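PDB 3WCA: farnesyltransferase, putative from Trypanosoma cruzi, which probably catalyses, as a magnesium-dependent squalene synthase, the condensation of two farnesyl diphosphates to squalene, the step that leads toward lanosterol. Local coordinates for residues Arg40-Val45 with Ile59-Leu64; Val220-Glu225 with Asn251-Asp256. The protein carries 1 engineered substitution. One frame throughout, in Å; residues are numbered along the deposited sequence.

How the contacts relate
Both contacts belong to one all-helical squalene/phytoene synthase fold, and they lie on opposite sides of its centre, with their own centres about 27 Å apart and their nearest atoms about 13 Å apart. Contact 1, first along the chain, joins helix 40-45 to helix 51-72, the helix that also carries the magnesium ligands D68, E71 and D72, and lines the pocket of the bound thiodiphosphate. Contact 2 sets the extended segment before helix 224-227 against helix 243-258, so one joins helices at the substrate pocket and the other is plain packing away from the annotated sites. Helix 154-179 lies beside both, meeting F60 and L64 near contact 1 and P223 and M253 at contact 2.

Contact 1: Arg40-Val45 with Ile59-Leu64; sequences RSFAVV and IFYLVL. With FPS (S-[(2E,6E)-3,7,11-trimethyldodeca-2,6,10-trienyl] trihydrogen thiodiphosphate), chain E.
The rings of F42 and Y61 lie nearly parallel but slid apart, so that only their rims overlap: CD1 of Y61 sits over one face of the F42 ring, and CD2 of F42 over one face of the Y61 ring. This is an offset, parallel-displaced pair with little overlap, inside the substrate pocket of the all-helical squalene synthase fold. The planes make an angle of 15° and the ring centroids of F42 and Y61 are 4.6 Å apart, while the closest atoms, F42 CD2 and Y61 CD1, approach to 3.5 Å. The slide is large enough that the phenylalanine also reaches past the tyrosine ring, F42 CE2 lying 3.6 Å from Y61 CB.

The pair joins helix 40-45 to helix 51-72; between residues 40-45 and 59-64 the closest alpha carbons, those of F42 and Y61, are 8.9 Å apart. In both residues CG is anti to the backbone N (chi1 -163° in F42, 171° in Y61), and the two side chains run past each other in opposite directions, which lays the rings alongside instead of end on. No hydrogen bond links the segments, so the join is one of aromatic packing. L35 of helix 26-38 and S39 also touch the tyrosine, and the backbone N of F42 is hydrogen-bonded to S39 OG.

S41, F42 and Y61 all belong to the pocket of the farnesyl diphosphate analogue FPS, a thiodiphosphate, and together they border its phosphates. S41 CB comes within 3.6 Å of the bridging oxygen O3A of FPS. On the farnesyl side, FPS C9 approaches the F42 ring obliquely. Both aromatic residues converge on one phosphate oxygen: F42 CB is 3.6 Å from FPS O2A, and the hydroxyl OH of Y61 is 3.4 Å from that same O2A.

Contact 2: Val220-Glu225 with Asn251-Asp256; sequences VFWPRE and NAMVAD
W222 and P223 are extended, with polyproline-like backbone angles, and lead into helix 224-227 with P223 at its N-cap position; this segment faces helix 243-258 so that the alpha carbons of W222 and M253 stand 7.8 Å apart. The buried join between them is a Met-aromatic contact within the all-helical squalene synthase fold.

M253 points from its helix toward this segment and lays its chain over one face of the indole. Bends at chi2 (-70°) and chi3 (-65°) fold the thioether back, so that CG, SD and CE all lie near the ring system. The methyl CE makes a CH-pi contact with the five-membered ring, 3.5 Å from the centroid of the W222 pyrrole and 14° off its normal. The sulfur is less central, M253 SD being 4.2 Å from that centroid. Further along the indole, M253 CG covers the benzo part, 3.7 Å from W222 CE3. The methionine thus spans both rings of the tryptophan.

The indole has further partners. Its NE1 is hydrogen-bonded to the carbonyl oxygen of I205, which satisfies a buried polar atom and restrains rotation of the ring, while the ring of F209 meets it with planes inclined to each other. Y157 of helix 154-179 touches both P223 and M253, tying a third helix to this joint.

P223 completes the apolar packing at the methionine end, its ring carbon CD lying 4.0 Å from M253 SD.

Contact 1: Arg40-Val45 with Ile59-Leu64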
ATOM      1  N   ARG A  40     -12.197  -4.691  -2.963  1.00 57.15           N
ATOM      2  CA  ARG A  40     -12.212  -5.983  -3.626  1.00 58.89           C
ATOM      3  C   ARG A  40     -10.816  -6.604  -3.765  1.00 57.19           C
ATOM      4  O   ARG A  40     -10.671  -7.828  -3.723  1.00 57.84           O
ATOM      5  CB  ARG A  40     -12.874  -5.833  -4.997  1.00 62.03           C
ATOM      6  CG  ARG A  40     -13.077  -7.125  -5.756  1.00 66.40           C
ATOM      7  CD  ARG A  40     -14.246  -6.974  -6.717  1.00 70.78           C
ATOM      8  NE  ARG A  40     -15.497  -6.773  -5.986  1.00 73.80           N
ATOM      9  CZ  ARG A  40     -16.671  -6.517  -6.554  1.00 76.09           C
ATOM     10  NH1 ARG A  40     -17.749  -6.356  -5.796  1.00 77.46           N
ATOM     11  NH2 ARG A  40     -16.771  -6.414  -7.875  1.00 76.53           N
ATOM     12  N   SER A  41      -9.798  -5.763  -3.921  1.00 53.40           N
ATOM     13  CA  SER A  41      -8.427  -6.238  -4.075  1.00 50.41           C
ATOM     14  C   SER A  41      -7.944  -7.036  -2.863  1.00 47.95           C
ATOM     15  O   SER A  41      -7.654  -8.229  -2.960  1.00 47.48           O
ATOM     16  CB  SER A  41      -7.489  -5.051  -4.307  1.00 52.51           C
ATOM     17  OG  SER A  41      -6.142  -5.479  -4.439  1.00 53.48           O
ATOM     18  N   PHE A  42      -7.861  -6.359  -1.724  1.00 43.37           N
ATOM     19  CA  PHE A  42      -7.418  -6.965  -0.478  1.00 41.31           C
ATOM     20  C   PHE A  42      -8.306  -8.134  -0.060  1.00 38.88           C
ATOM     21  O   PHE A  42      -7.817  -9.142   0.439  1.00 36.34           O
ATOM     22  CB  PHE A  42      -7.444  -5.916   0.626  1.00 43.25           C
ATOM     23  CG  PHE A  42      -6.644  -6.281   1.837  1.00 42.11           C
ATOM     24  CD1 PHE A  42      -5.254  -6.266   1.792  1.00 41.92           C
ATOM     25  CD2 PHE A  42      -7.278  -6.611   3.031  1.00 41.30           C
ATOM     26  CE1 PHE A  42      -4.501  -6.570   2.920  1.00 42.71           C
ATOM     27  CE2 PHE A  42      -6.537  -6.918   4.167  1.00 41.81           C
ATOM     28  CZ  PHE A  42      -5.144  -6.897   4.115  1.00 41.25           C
ATOM     29  N   ALA A  43      -9.610  -7.979  -0.264  1.00 35.38           N
ATOM     30  CA  ALA A  43     -10.594  -8.990   0.112  1.00 36.89           C
ATOM     31  C   ALA A  43     -10.405 -10.334  -0.586  1.00 37.62           C
ATOM     32  O   ALA A  43     -10.980 -11.331  -0.171  1.00 39.96           O
ATOM     33  CB  ALA A  43     -12.023  -8.462  -0.128  1.00 32.11           C
ATOM     34  N   VAL A  44      -9.615 -10.364  -1.651  1.00 38.96           N
ATOM     35  CA  VAL A  44      -9.375 -11.615  -2.339  1.00 37.99           C
ATOM     36  C   VAL A  44      -8.119 -12.215  -1.744  1.00 37.00           C
ATOM     37  O   VAL A  44      -8.089 -13.380  -1.350  1.00 37.68           O
ATOM     38  CB  VAL A  44      -9.147 -11.416  -3.855  1.00 40.07           C
ATOM     39  CG1 VAL A  44      -8.786 -12.746  -4.497  1.00 40.30           C
ATOM     40  CG2 VAL A  44     -10.400 -10.848  -4.514  1.00 41.40           C
ATOM     41  N   VAL A  45      -7.079 -11.399  -1.673  1.00 33.86           N
ATOM     42  CA  VAL A  45      -5.802 -11.846  -1.156  1.00 32.95           C
ATOM     43  C   VAL A  45      -5.882 -12.311   0.287  1.00 31.56           C
ATOM     44  O   VAL A  45      -5.228 -13.278   0.667  1.00 30.00           O
ATOM     45  CB  VAL A  45      -4.753 -10.725  -1.254  1.00 35.21           C
ATOM     46  CG1 VAL A  45      -3.393 -11.255  -0.873  1.00 32.27           C
ATOM     47  CG2 VAL A  45      -4.734 -10.168  -2.670  1.00 37.20           C
ATOM     48  N   ILE A  59      -9.980  -7.457  10.530  1.00 32.10           N
ATOM     49  CA  ILE A  59     -10.397  -6.417  11.464  1.00 33.64           C
ATOM     50  C   ILE A  59      -9.379  -5.280  11.470  1.00 32.58           C
ATOM     51  O   ILE A  59      -9.740  -4.106  11.571  1.00 33.99           O
ATOM     52  CB  ILE A  59     -10.532  -6.982  12.893  1.00 33.42           C
ATOM     53  CG1 ILE A  59     -11.555  -8.109  12.898  1.00 34.70           C
ATOM     54  CG2 ILE A  59     -10.940  -5.872  13.867  1.00 33.01           C
ATOM     55  CD1 ILE A  59     -12.864  -7.732  12.217  1.00 39.43           C
ATOM     56  N   PHE A  60      -8.106  -5.656  11.385  1.00 30.99           N
ATOM     57  CA  PHE A  60      -6.996  -4.718  11.343  1.00 31.50           C
ATOM     58  C   PHE A  60      -7.181  -3.773  10.158  1.00 34.78           C
ATOM     59  O   PHE A  60      -7.056  -2.548  10.285  1.00 36.44           O
ATOM     60  CB  PHE A  60      -5.694  -5.503  11.185  1.00 30.28           C
ATOM     61  CG  PHE A  60      -4.476  -4.649  10.997  1.00 30.03           C
ATOM     62  CD1 PHE A  60      -4.303  -3.480  11.742  1.00 29.92           C
ATOM     63  CD2 PHE A  60      -3.444  -5.071  10.153  1.00 29.74           C
ATOM     64  CE1 PHE A  60      -3.108  -2.747  11.658  1.00 29.21           C
ATOM     65  CE2 PHE A  60      -2.251  -4.351  10.062  1.00 28.46           C
ATOM     66  CZ  PHE A  60      -2.080  -3.181  10.825  1.00 27.60           C
ATOM     67  N   TYR A  61      -7.486  -4.362   9.004  1.00 34.07           N
ATOM     68  CA  TYR A  61      -7.701  -3.612   7.779  1.00 33.72           C
ATOM     69  C   TYR A  61      -8.893  -2.671   7.867  1.00 31.98           C
ATOM     70  O   TYR A  61      -8.836  -1.551   7.369  1.00 31.90           O
ATOM     71  CB  TYR A  61      -7.903  -4.572   6.604  1.00 37.90           C
ATOM     72  CG  TYR A  61      -8.338  -3.886   5.330  1.00 42.46           C
ATOM     73  CD1 TYR A  61      -7.405  -3.412   4.409  1.00 42.94           C
ATOM     74  CD2 TYR A  61      -9.692  -3.669   5.072  1.00 45.45           C
ATOM     75  CE1 TYR A  61      -7.810  -2.733   3.255  1.00 46.10           C
ATOM     76  CE2 TYR A  61     -10.109  -2.989   3.930  1.00 48.86           C
ATOM     77  CZ  TYR A  61      -9.167  -2.522   3.027  1.00 49.41           C
ATOM     78  OH  TYR A  61      -9.599  -1.824   1.919  1.00 48.07           O
ATOM     79  N   LEU A  62      -9.980  -3.112   8.482  1.00 30.60           N
ATOM     80  CA  LEU A  62     -11.155  -2.255   8.568  1.00 31.68           C
ATOM     81  C   LEU A  62     -10.931  -1.071   9.508  1.00 32.90           C
ATOM     82  O   LEU A  62     -11.418   0.034   9.260  1.00 34.33           O
ATOM     83  CB  LEU A  62     -12.372  -3.071   8.988  1.00 31.13           C
ATOM     84  CG  LEU A  62     -12.859  -4.067   7.921  1.00 31.40           C
ATOM     85  CD1 LEU A  62     -13.976  -4.949   8.493  1.00 31.25           C
ATOM     86  CD2 LEU A  62     -13.365  -3.299   6.703  1.00 28.41           C
ATOM     87  N   VAL A  63     -10.186  -1.294  10.583  1.00 32.88           N
ATOM     88  CA  VAL A  63      -9.889  -0.212  11.507  1.00 33.39           C
ATOM     89  C   VAL A  63      -9.146   0.891  10.741  1.00 34.30           C
ATOM     90  O   VAL A  63      -9.549   2.054  10.773  1.00 33.14           O
ATOM     91  CB  VAL A  63      -9.009  -0.704  12.684  1.00 33.54           C
ATOM     92  CG1 VAL A  63      -8.418   0.483  13.431  1.00 35.45           C
ATOM     93  CG2 VAL A  63      -9.844  -1.556  13.632  1.00 30.20           C
ATOM     94  N   LEU A  64      -8.080   0.512  10.035  1.00 33.01           N
ATOM     95  CA  LEU A  64      -7.279   1.466   9.274  1.00 33.49           C
ATOM     96  C   LEU A  64      -8.096   2.075   8.146  1.00 35.22           C
ATOM     97  O   LEU A  64      -7.912   3.243   7.778  1.00 34.02           O
ATOM     98  CB  LEU A  64      -6.030   0.781   8.697  1.00 30.25           C
ATOM     99  CG  LEU A  64      -5.086   0.117   9.705  1.00 30.22           C
ATOM    100  CD1 LEU A  64      -3.799  -0.293   8.996  1.00 28.81           C
ATOM    101  CD2 LEU A  64      -4.770   1.091  10.850  1.00 28.00           C
TER
HETATM  102  C1  FPS E 501      -4.659   0.627  -0.749  1.00 89.25           C
HETATM  103  S1  FPS E 501      -6.262  -0.198  -0.291  1.00 95.67           S
HETATM  104  C2  FPS E 501      -3.575   0.310   0.326  1.00 83.44           C
HETATM  105  C3  FPS E 501      -2.210   0.077   0.190  1.00 77.80           C
HETATM  106  C4  FPS E 501      -1.461   0.098  -1.124  1.00 78.08           C
HETATM  107  C5  FPS E 501      -1.438  -0.234   1.452  1.00 71.09           C
HETATM  108  C6  FPS E 501      -1.620  -1.648   2.086  1.00 61.80           C
HETATM  109  C7  FPS E 501      -0.255  -2.089   2.569  1.00 51.52           C
HETATM  110  C8  FPS E 501       0.135  -3.338   2.864  1.00 45.16           C
HETATM  111  C10 FPS E 501       1.590  -3.498   3.346  1.00 40.53           C
HETATM  112  C9  FPS E 501      -0.775  -4.566   2.748  1.00 44.63           C
HETATM  113  C11 FPS E 501       2.166  -4.852   3.000  1.00 33.29           C
HETATM  114  C12 FPS E 501       3.343  -5.128   3.899  1.00 28.65           C
HETATM  115  C13 FPS E 501       3.721  -6.345   4.348  1.00 27.54           C
HETATM  116  C14 FPS E 501       2.988  -7.648   4.001  1.00 28.51           C
HETATM  117  C15 FPS E 501       4.952  -6.417   5.248  1.00 26.00           C
HETATM  118  PA  FPS E 501      -6.516  -1.928  -1.400  1.00 96.16           P
HETATM  119  O1A FPS E 501      -5.257  -2.830  -1.266  1.00 95.67           O
HETATM  120  O2A FPS E 501      -7.726  -2.638  -0.847  1.00 94.91           O
HETATM  121  O3A FPS E 501      -7.038  -1.709  -2.978  1.00 98.30           O
HETATM  122  PB  FPS E 501      -6.557  -0.748  -4.286  1.00100.21           P
HETATM  123  O1B FPS E 501      -6.521  -1.576  -5.605  1.00 98.75           O
HETATM  124  O2B FPS E 501      -7.618   0.392  -4.495  1.00 99.98           O
HETATM  125  O3B FPS E 501      -5.078  -0.225  -4.060  1.00100.45           O

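Contact 2: Val220-Glu225 with Asn251-Asp256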
ATOM      1  N   VAL A 220      -2.457  15.339  -4.423  1.00 47.04           N
ATOM      2  CA  VAL A 220      -1.092  15.217  -4.921  1.00 45.44           C
ATOM      3  C   VAL A 220      -0.180  14.540  -3.913  1.00 43.23           C
ATOM      4  O   VAL A 220      -0.133  14.928  -2.740  1.00 44.48           O
ATOM      5  CB  VAL A 220      -0.496  16.597  -5.271  1.00 45.94           C
ATOM      6  CG1 VAL A 220       0.994  16.459  -5.554  1.00 47.97           C
ATOM      7  CG2 VAL A 220      -1.204  17.178  -6.476  1.00 44.68           C
ATOM      8  N   PHE A 221       0.557  13.537  -4.383  1.00 39.92           N
ATOM      9  CA  PHE A 221       1.467  12.789  -3.532  1.00 36.78           C
ATOM     10  C   PHE A 221       2.897  12.822  -4.043  1.00 34.99           C
ATOM     11  O   PHE A 221       3.836  12.748  -3.260  1.00 35.94           O
ATOM     12  CB  PHE A 221       0.981  11.345  -3.407  1.00 36.34           C
ATOM     13  CG  PHE A 221      -0.382  11.226  -2.789  1.00 35.68           C
ATOM     14  CD1 PHE A 221      -0.551  11.385  -1.415  1.00 33.84           C
ATOM     15  CD2 PHE A 221      -1.504  11.001  -3.585  1.00 33.64           C
ATOM     16  CE1 PHE A 221      -1.830  11.323  -0.837  1.00 35.18           C
ATOM     17  CE2 PHE A 221      -2.785  10.939  -3.020  1.00 37.10           C
ATOM     18  CZ  PHE A 221      -2.947  11.103  -1.640  1.00 33.94           C
ATOM     19  N   TRP A 222       3.071  12.923  -5.355  1.00 34.11           N
ATOM     20  CA  TRP A 222       4.417  12.975  -5.908  1.00 33.76           C
ATOM     21  C   TRP A 222       5.129  14.133  -5.188  1.00 34.83           C
ATOM     22  O   TRP A 222       4.588  15.238  -5.085  1.00 33.78           O
ATOM     23  CB  TRP A 222       4.346  13.217  -7.420  1.00 31.10           C
ATOM     24  CG  TRP A 222       3.819  12.041  -8.208  1.00 33.16           C
ATOM     25  CD1 TRP A 222       3.003  11.036  -7.751  1.00 32.91           C
ATOM     26  CD2 TRP A 222       4.058  11.760  -9.594  1.00 32.66           C
ATOM     27  NE1 TRP A 222       2.722  10.149  -8.768  1.00 32.59           N
ATOM     28  CE2 TRP A 222       3.356  10.571  -9.911  1.00 33.03           C
ATOM     29  CE3 TRP A 222       4.796  12.400 -10.604  1.00 31.46           C
ATOM     30  CZ2 TRP A 222       3.372  10.006 -11.195  1.00 31.91           C
ATOM     31  CZ3 TRP A 222       4.812  11.839 -11.881  1.00 31.71           C
ATOM     32  CH2 TRP A 222       4.101  10.652 -12.163  1.00 32.19           C
ATOM     33  N   PRO A 223       6.342  13.888  -4.665  1.00 34.22           N
ATOM     34  CA  PRO A 223       7.102  14.921  -3.951  1.00 34.70           C
ATOM     35  C   PRO A 223       7.677  16.028  -4.835  1.00 35.26           C
ATOM     36  O   PRO A 223       8.266  15.761  -5.887  1.00 34.33           O
ATOM     37  CB  PRO A 223       8.192  14.118  -3.260  1.00 33.19           C
ATOM     38  CG  PRO A 223       8.485  13.067  -4.280  1.00 32.83           C
ATOM     39  CD  PRO A 223       7.099  12.625  -4.699  1.00 33.13           C
ATOM     40  N   ARG A 224       7.504  17.271  -4.399  1.00 36.47           N
ATOM     41  CA  ARG A 224       8.026  18.412  -5.143  1.00 39.05           C
ATOM     42  C   ARG A 224       9.515  18.199  -5.423  1.00 38.11           C
ATOM     43  O   ARG A 224       9.993  18.453  -6.525  1.00 38.86           O
ATOM     44  CB  ARG A 224       7.827  19.698  -4.333  1.00 41.86           C
ATOM     45  CG  ARG A 224       8.478  20.939  -4.937  1.00 43.30           C
ATOM     46  CD  ARG A 224       8.336  22.136  -4.009  1.00 45.01           C
ATOM     47  NE  ARG A 224       6.949  22.572  -3.916  1.00 47.98           N
ATOM     48  CZ  ARG A 224       6.335  23.308  -4.835  1.00 48.01           C
ATOM     49  NH1 ARG A 224       6.995  23.700  -5.916  1.00 48.82           N
ATOM     50  NH2 ARG A 224       5.057  23.634  -4.680  1.00 48.06           N
ATOM     51  N   GLU A 225      10.246  17.719  -4.424  1.00 37.80           N
ATOM     52  CA  GLU A 225      11.670  17.491  -4.594  1.00 37.27           C
ATOM     53  C   GLU A 225      11.956  16.725  -5.880  1.00 37.34           C
ATOM     54  O   GLU A 225      13.002  16.914  -6.494  1.00 37.89           O
ATOM     55  CB  GLU A 225      12.251  16.722  -3.402  1.00 35.92           C
ATOM     56  CG  GLU A 225      13.775  16.715  -3.394  1.00 36.98           C
ATOM     57  CD  GLU A 225      14.376  15.872  -2.281  1.00 37.91           C
ATOM     58  OE1 GLU A 225      13.784  15.818  -1.184  1.00 40.71           O
ATOM     59  OE2 GLU A 225      15.453  15.277  -2.498  1.00 39.87           O
ATOM     60  N   ASN A 251       9.240   8.473 -14.916  1.00 29.60           N
ATOM     61  CA  ASN A 251      10.341   7.517 -14.836  1.00 31.44           C
ATOM     62  C   ASN A 251      11.192   7.691 -13.587  1.00 28.94           C
ATOM     63  O   ASN A 251      11.730   6.721 -13.060  1.00 29.13           O
ATOM     64  CB  ASN A 251      11.217   7.590 -16.093  1.00 29.12           C
ATOM     65  CG  ASN A 251      10.513   7.031 -17.305  1.00 30.38           C
ATOM     66  OD1 ASN A 251       9.511   6.322 -17.169  1.00 28.22           O
ATOM     67  ND2 ASN A 251      11.024   7.341 -18.497  1.00 25.10           N
ATOM     68  N   ALA A 252      11.306   8.925 -13.111  1.00 28.88           N
ATOM     69  CA  ALA A 252      12.084   9.198 -11.903  1.00 28.60           C
ATOM     70  C   ALA A 252      11.314   8.664 -10.704  1.00 27.53           C
ATOM     71  O   ALA A 252      11.903   8.273  -9.699  1.00 27.60           O
ATOM     72  CB  ALA A 252      12.322  10.703 -11.741  1.00 28.70           C
ATOM     73  N   MET A 253       9.993   8.648 -10.803  1.00 27.12           N
ATOM     74  CA  MET A 253       9.198   8.134  -9.697  1.00 27.87           C
ATOM     75  C   MET A 253       9.412   6.626  -9.621  1.00 27.65           C
ATOM     76  O   MET A 253       9.627   6.071  -8.541  1.00 26.17           O
ATOM     77  CB  MET A 253       7.727   8.458  -9.906  1.00 27.70           C
ATOM     78  CG  MET A 253       7.407   9.942  -9.771  1.00 28.21           C
ATOM     79  SD  MET A 253       7.524  10.598  -8.076  1.00 29.27           S
ATOM     80  CE  MET A 253       6.211   9.681  -7.268  1.00 25.35           C
ATOM     81  N   VAL A 254       9.375   5.976 -10.781  1.00 28.94           N
ATOM     82  CA  VAL A 254       9.580   4.538 -10.868  1.00 26.67           C
ATOM     83  C   VAL A 254      10.940   4.191 -10.249  1.00 28.21           C
ATOM     84  O   VAL A 254      11.038   3.295  -9.403  1.00 25.06           O
ATOM     85  CB  VAL A 254       9.521   4.073 -12.331  1.00 24.95           C
ATOM     86  CG1 VAL A 254       9.937   2.615 -12.448  1.00 27.42           C
ATOM     87  CG2 VAL A 254       8.106   4.242 -12.856  1.00 24.62           C
ATOM     88  N   ALA A 255      11.982   4.914 -10.662  1.00 28.10           N
ATOM     89  CA  ALA A 255      13.328   4.689 -10.133  1.00 28.02           C
ATOM     90  C   ALA A 255      13.301   4.765  -8.615  1.00 26.63           C
ATOM     91  O   ALA A 255      13.959   3.995  -7.924  1.00 26.43           O
ATOM     92  CB  ALA A 255      14.300   5.736 -10.684  1.00 28.57           C
ATOM     93  N   ASP A 256      12.528   5.701  -8.090  1.00 27.63           N
ATOM     94  CA  ASP A 256      12.450   5.841  -6.649  1.00 29.41           C
ATOM     95  C   ASP A 256      11.800   4.608  -5.998  1.00 28.29           C
ATOM     96  O   ASP A 256      12.231   4.152  -4.937  1.00 27.90           O
ATOM     97  CB  ASP A 256      11.667   7.088  -6.292  1.00 32.63           C
ATOM     98  CG  ASP A 256      11.480   7.236  -4.803  1.00 35.98           C
ATOM     99  OD1 ASP A 256      12.471   7.561  -4.122  1.00 36.68           O
ATOM    100  OD2 ASP A 256      10.346   7.017  -4.317  1.00 36.14           O
TER